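Local atomic coordinates of EH1AB1 (Metagenome, PDB entry 6I8F), a protein that hydrolyses esters, probably as a serine hydrolase of the alpha/beta hydrolase fold. Residues L17-N22 / F308-L313; D56-P61 / H113-R118. One frame throughout, in Å; residues are numbered along the deposited sequence.

Contact 1 of 2, residues L17-N22 / F308-L313; sequences LPETRN and FLSQGL
Glu19 reaches across from the first turn of helix 18-32 and lays its carboxylate against the start of helix 310-327, where two successive backbone N-H groups take one oxygen each. Gln311 N gives the straighter bond, 3.0 Å to Glu19 OE2 at 163°, and uses the syn lone pair of that oxygen. Ser310 N binds Glu19 OE1 at 2.9 Å; it too comes from the syn side, but out of the carboxylate plane and at a more bent 138°. The two bonds together fix the rotation of the carboxylate. CG of Glu19 lies between the backbone N and the carbonyl carbon (chi1 66°), and the chain beyond it is extended, which carries the charge straight out to the neighbouring helix.

Aliphatic contacts accompany these bonds. Leu309 CD2 lies 3.5 Å from Glu19 O and also touches the CG of that glutamate, while its other neighbours include Ile299 and Leu23. The chain of Gln311, bent at chi2, crosses Leu17 at about a right angle, with Leu17 CD1 3.5 Å from Gln311 CG. Its amide turns to another partner, as OE1 accepts a hydrogen bond from Lys289 of the second subunit. A carboxylate so bound to the N-H groups of a helix start, from a residue far off in the sequence, would be favoured by the helix dipole; here it ties the N-terminal helix to the C-terminal one.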
loop_
_atom_site.group_PDB
_atom_site.type_symbol
_atom_site.label_atom_id
_atom_site.label_comp_id
_atom_site.label_asym_id
_atom_site.label_seq_id
_atom_site.Cartn_x
_atom_site.Cartn_y
_atom_site.Cartn_z
ATOM N N LEU A 17 20.688 -0.587 3.665
ATOM C CA LEU A 17 20.950 0.387 2.633
ATOM C C LEU A 17 22.138 1.253 3.043
ATOM O O LEU A 17 22.374 1.484 4.227
ATOM C CB LEU A 17 19.708 1.256 2.418
ATOM C CG LEU A 17 18.485 0.559 1.829
ATOM C CD1 LEU A 17 17.256 1.453 1.962
ATOM C CD2 LEU A 17 18.729 0.197 0.372
ATOM N N PRO A 18 22.901 1.791 2.069
ATOM C CA PRO A 18 23.983 2.729 2.366
ATOM C C PRO A 18 23.613 3.838 3.365
ATOM O O PRO A 18 24.344 4.039 4.340
ATOM C CB PRO A 18 24.314 3.319 0.987
ATOM C CG PRO A 18 23.983 2.203 0.024
ATOM C CD PRO A 18 22.780 1.502 0.630
ATOM N N GLU A 19 22.493 4.541 3.134
ATOM C CA GLU A 19 22.093 5.671 4.015
ATOM C C GLU A 19 21.867 5.168 5.448
ATOM O O GLU A 19 22.150 5.867 6.417
ATOM C CB GLU A 19 20.867 6.413 3.468
ATOM C CG GLU A 19 19.569 5.597 3.455
ATOM C CD GLU A 19 18.330 6.388 3.058
ATOM O OE1 GLU A 19 18.499 7.475 2.456
ATOM O OE2 GLU A 19 17.195 5.944 3.396
ATOM N N THR A 20 21.355 3.944 5.580
ATOM C CA THR A 20 21.106 3.345 6.877
ATOM C C THR A 20 22.439 3.081 7.597
ATOM O O THR A 20 22.631 3.503 8.733
ATOM C CB THR A 20 20.278 2.057 6.758
ATOM O OG1 THR A 20 19.160 2.287 5.896
ATOM C CG2 THR A 20 19.797 1.572 8.106
ATOM N N ARG A 21 23.330 2.351 6.927
ATOM C CA ARG A 21 24.704 2.087 7.408
ATOM C C ARG A 21 25.377 3.406 7.824
ATOM O O ARG A 21 25.955 3.494 8.903
ATOM C CB ARG A 21 25.521 1.375 6.325
ATOM C CG ARG A 21 26.106 0.043 6.772
ATOM C CD ARG A 21 26.640 -0.808 5.630
ATOM N NE ARG A 21 25.663 -1.069 4.575
ATOM C CZ ARG A 21 25.848 -0.790 3.285
ATOM N NH1 ARG A 21 26.971 -0.221 2.881
ATOM N NH2 ARG A 21 24.918 -1.095 2.400
ATOM N N ASN A 22 25.286 4.422 6.957
ATOM C CA ASN A 22 25.885 5.733 7.215
ATOM C C ASN A 22 25.343 6.299 8.529
ATOM O O ASN A 22 26.128 6.792 9.348
ATOM C CB ASN A 22 25.688 6.715 6.059
ATOM C CG ASN A 22 26.565 6.396 4.867
ATOM O OD1 ASN A 22 27.516 5.619 4.977
ATOM N ND2 ASN A 22 26.248 6.977 3.721
ATOM N N PHE A 308 18.244 12.225 7.592
ATOM C CA PHE A 308 19.294 11.257 7.336
ATOM C C PHE A 308 18.845 10.151 6.381
ATOM O O PHE A 308 19.685 9.629 5.658
ATOM C CB PHE A 308 19.756 10.628 8.646
ATOM C CG PHE A 308 20.312 11.633 9.614
ATOM C CD1 PHE A 308 21.558 12.202 9.391
ATOM C CD2 PHE A 308 19.572 12.053 10.705
ATOM C CE1 PHE A 308 22.076 13.133 10.279
ATOM C CE2 PHE A 308 20.082 13.003 11.572
ATOM C CZ PHE A 308 21.334 13.536 11.362
ATOM N N LEU A 309 17.559 9.767 6.429
ATOM C CA LEU A 309 17.058 8.604 5.688
ATOM C C LEU A 309 15.967 9.048 4.700
ATOM O O LEU A 309 14.816 9.307 5.073
ATOM C CB LEU A 309 16.543 7.542 6.669
ATOM C CG LEU A 309 17.539 7.061 7.727
ATOM C CD1 LEU A 309 16.909 6.036 8.656
ATOM C CD2 LEU A 309 18.797 6.489 7.085
ATOM N N SER A 310 16.352 9.104 3.422
ATOM C CA SER A 310 15.452 9.364 2.308
ATOM C C SER A 310 14.288 8.371 2.268
ATOM O O SER A 310 13.215 8.719 1.783
ATOM C CB SER A 310 16.202 9.293 1.012
ATOM O OG SER A 310 17.002 10.445 0.892
ATOM N N GLN A 311 14.540 7.122 2.687
ATOM C CA GLN A 311 13.515 6.090 2.668
ATOM C C GLN A 311 12.331 6.586 3.510
ATOM O O GLN A 311 11.172 6.290 3.219
ATOM C CB GLN A 311 14.068 4.760 3.192
ATOM C CG GLN A 311 14.913 3.994 2.185
ATOM C CD GLN A 311 14.100 3.512 1.008
ATOM O OE1 GLN A 311 13.190 2.699 1.142
ATOM N NE2 GLN A 311 14.403 4.044 -0.160
ATOM N N GLY A 312 12.650 7.372 4.548
ATOM C CA GLY A 312 11.657 7.953 5.426
ATOM C C GLY A 312 10.694 8.862 4.679
ATOM O O GLY A 312 9.494 8.858 4.948
ATOM N N LEU A 313 11.211 9.647 3.729
ATOM C CA LEU A 313 10.355 10.541 2.945
ATOM C C LEU A 313 9.490 9.726 1.970
ATOM O O LEU A 313 8.328 10.055 1.756
ATOM C CB LEU A 313 11.215 11.557 2.196
ATOM C CG LEU A 313 12.005 12.520 3.080
ATOM C CD1 LEU A 313 12.903 13.397 2.221
ATOM C CD2 LEU A 313 11.085 13.382 3.940
#

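Contact 2 of 2, residues D56-P61 / H113-R118; sequences DGEADP and HDSTCR
Glu58, Ser115 and Pro61 carry most of this contact, in which a loop lies against the start of helix 114-124. The buried carboxylate of Glu58 is gripped by three bonds. Ser115 N binds OE1 at 2.9 Å, 30° out of the carboxylate plane. OE2 takes two donors from one residue: Thr116 N, from above the plane, and Thr116 OG1, from the anti side at 2.7 Å. The threonine hydroxyl can do this because OG1 stands beside its own backbone N (chi1 -62°). Were Glu58 an alanine, both N-H groups and the Thr116 hydroxyl would probably lose their acceptor and a gap open at the helix start.

Ser115 adds a further bond in the same direction, its OG donating to Ala59 O at 2.8 Å. Pro61 closes over that hydroxyl, with CB 3.4 Å from Ser115 OG and 3.5 Å from Arg118 CD. Arg118 is itself steadied by a salt bridge from NE to OD2 of Asp114, whose OD1 is bound by Tyr84 and Arg82, and its NH1 bonds Pro62 O farther along the loop. The arrangement is a helix start whose N-H groups are received by a buried glutamate from a distant loop, within the alpha/beta hydrolase fold.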
loop_
_atom_site.group_PDB
_atom_site.type_symbol
_atom_site.label_atom_id
_atom_site.label_comp_id
_atom_site.label_asym_id
_atom_site.label_seq_id
_atom_site.Cartn_x
_atom_site.Cartn_y
_atom_site.Cartn_z
ATOM N N ASP A 56 15.816 17.733 15.268
ATOM C CA ASP A 56 16.890 18.083 14.340
ATOM C C ASP A 56 17.180 16.919 13.382
ATOM O O ASP A 56 18.024 17.064 12.502
ATOM C CB ASP A 56 18.151 18.519 15.097
ATOM C CG ASP A 56 19.147 19.316 14.261
ATOM O OD1 ASP A 56 18.705 20.074 13.343
ATOM O OD2 ASP A 56 20.366 19.156 14.505
ATOM N N GLY A 57 16.512 15.770 13.585
ATOM C CA GLY A 57 16.650 14.581 12.746
ATOM C C GLY A 57 15.551 14.459 11.687
ATOM O O GLY A 57 15.625 13.601 10.824
ATOM N N GLU A 58 14.502 15.281 11.787
ATOM C CA GLU A 58 13.502 15.389 10.743
ATOM C C GLU A 58 14.063 16.230 9.596
ATOM O O GLU A 58 14.880 17.120 9.818
ATOM C CB GLU A 58 12.254 16.130 11.204
ATOM C CG GLU A 58 11.435 15.431 12.267
ATOM C CD GLU A 58 10.017 15.962 12.300
ATOM O OE1 GLU A 58 9.846 17.148 12.686
ATOM O OE2 GLU A 58 9.090 15.218 11.854
ATOM N N ALA A 59 13.572 15.962 8.384
ATOM C CA ALA A 59 13.748 16.858 7.242
ATOM C C ALA A 59 13.253 18.269 7.612
ATOM O O ALA A 59 12.446 18.436 8.530
ATOM C CB ALA A 59 12.989 16.302 6.055
ATOM N N ASP A 60 13.709 19.282 6.871
ATOM C CA ASP A 60 13.223 20.643 7.063
ATOM C C ASP A 60 11.715 20.699 6.852
ATOM O O ASP A 60 11.184 20.030 5.970
ATOM C CB ASP A 60 13.911 21.624 6.119
ATOM C CG ASP A 60 15.354 21.885 6.508
ATOM O OD1 ASP A 60 15.703 21.651 7.677
ATOM O OD2 ASP A 60 16.110 22.303 5.630
ATOM N N PRO A 61 10.981 21.480 7.672
ATOM C CA PRO A 61 9.524 21.520 7.577
ATOM C C PRO A 61 9.050 22.138 6.268
ATOM O O PRO A 61 9.396 23.275 5.965
ATOM C CB PRO A 61 9.103 22.377 8.776
ATOM C CG PRO A 61 10.321 23.226 9.067
ATOM C CD PRO A 61 11.490 22.303 8.784
ATOM N N HIS A 113 7.858 15.513 15.575
ATOM C CA HIS A 113 7.207 14.897 14.407
ATOM C C HIS A 113 6.523 15.955 13.524
ATOM O O HIS A 113 5.732 15.616 12.663
ATOM C CB HIS A 113 6.207 13.837 14.887
ATOM C CG HIS A 113 6.863 12.602 15.423
ATOM N ND1 HIS A 113 7.619 12.608 16.594
ATOM C CD2 HIS A 113 6.882 11.334 14.951
ATOM C CE1 HIS A 113 8.067 11.385 16.817
ATOM N NE2 HIS A 113 7.625 10.581 15.817
ATOM N N ASP A 114 6.865 17.231 13.729
ATOM C CA ASP A 114 6.229 18.379 13.058
ATOM C C ASP A 114 6.454 18.349 11.536
ATOM O O ASP A 114 5.503 18.500 10.769
ATOM C CB ASP A 114 6.739 19.687 13.665
ATOM C CG ASP A 114 6.186 20.918 12.976
ATOM O OD1 ASP A 114 5.019 21.256 13.247
ATOM O OD2 ASP A 114 6.918 21.505 12.149
ATOM N N SER A 115 7.706 18.174 11.098
ATOM C CA SER A 115 8.032 18.133 9.659
ATOM C C SER A 115 7.324 16.952 8.969
ATOM O O SER A 115 6.887 17.071 7.807
ATOM C CB SER A 115 9.530 18.078 9.415
ATOM O OG SER A 115 10.174 19.282 9.843
ATOM N N THR A 116 7.234 15.825 9.684
ATOM C CA THR A 116 6.590 14.614 9.219
ATOM C C THR A 116 5.085 14.839 9.050
ATOM O O THR A 116 4.505 14.412 8.050
ATOM C CB THR A 116 6.862 13.443 10.168
ATOM O OG1 THR A 116 8.278 13.239 10.171
ATOM C CG2 THR A 116 6.122 12.183 9.773
ATOM N N CYS A 117 4.446 15.469 10.038
ATOM C CA CYS A 117 3.017 15.741 9.961
ATOM C C CYS A 117 2.709 16.722 8.827
ATOM O O CYS A 117 1.716 16.542 8.127
ATOM C CB CYS A 117 2.468 16.279 11.269
ATOM S SG CYS A 117 2.301 14.974 12.514
ATOM N N ARG A 118 3.577 17.720 8.648
ATOM C CA ARG A 118 3.434 18.698 7.562
ATOM C C ARG A 118 3.434 17.956 6.222
ATOM O O ARG A 118 2.578 18.205 5.366
ATOM C CB ARG A 118 4.554 19.744 7.603
ATOM C CG ARG A 118 4.378 20.803 8.680
ATOM C CD ARG A 118 5.678 21.557 8.905
ATOM N NE ARG A 118 5.529 22.687 9.823
ATOM C CZ ARG A 118 5.203 23.933 9.463
ATOM N NH1 ARG A 118 5.064 24.257 8.184
ATOM N NH2 ARG A 118 5.015 24.848 10.402
#

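Overall arrangement
The two contacts lie about 15 Å apart between centres, and contact 2 is nested along the chain within the long loop that contact 1 closes. Helix 310-327 connects them: its first turn belongs to contact 1, and Leu313 on it packs against Ala59 of contact 2, CD2 to CB 4.1 Å. Just before that helix, Phe308 CE2 rests 4.0 Å from Gly57 CA. The N-terminal helix, the loop after helix 43-55 and the C-terminal helix thus meet on one side of the fold, next to helix 114-124. Thr116 on that last helix touches Asn316 of helix 310-327, tying the two together. His113 bonds Asp174, adjoining the probable nucleophile Ser175, which brings contact 2 near the likely active site.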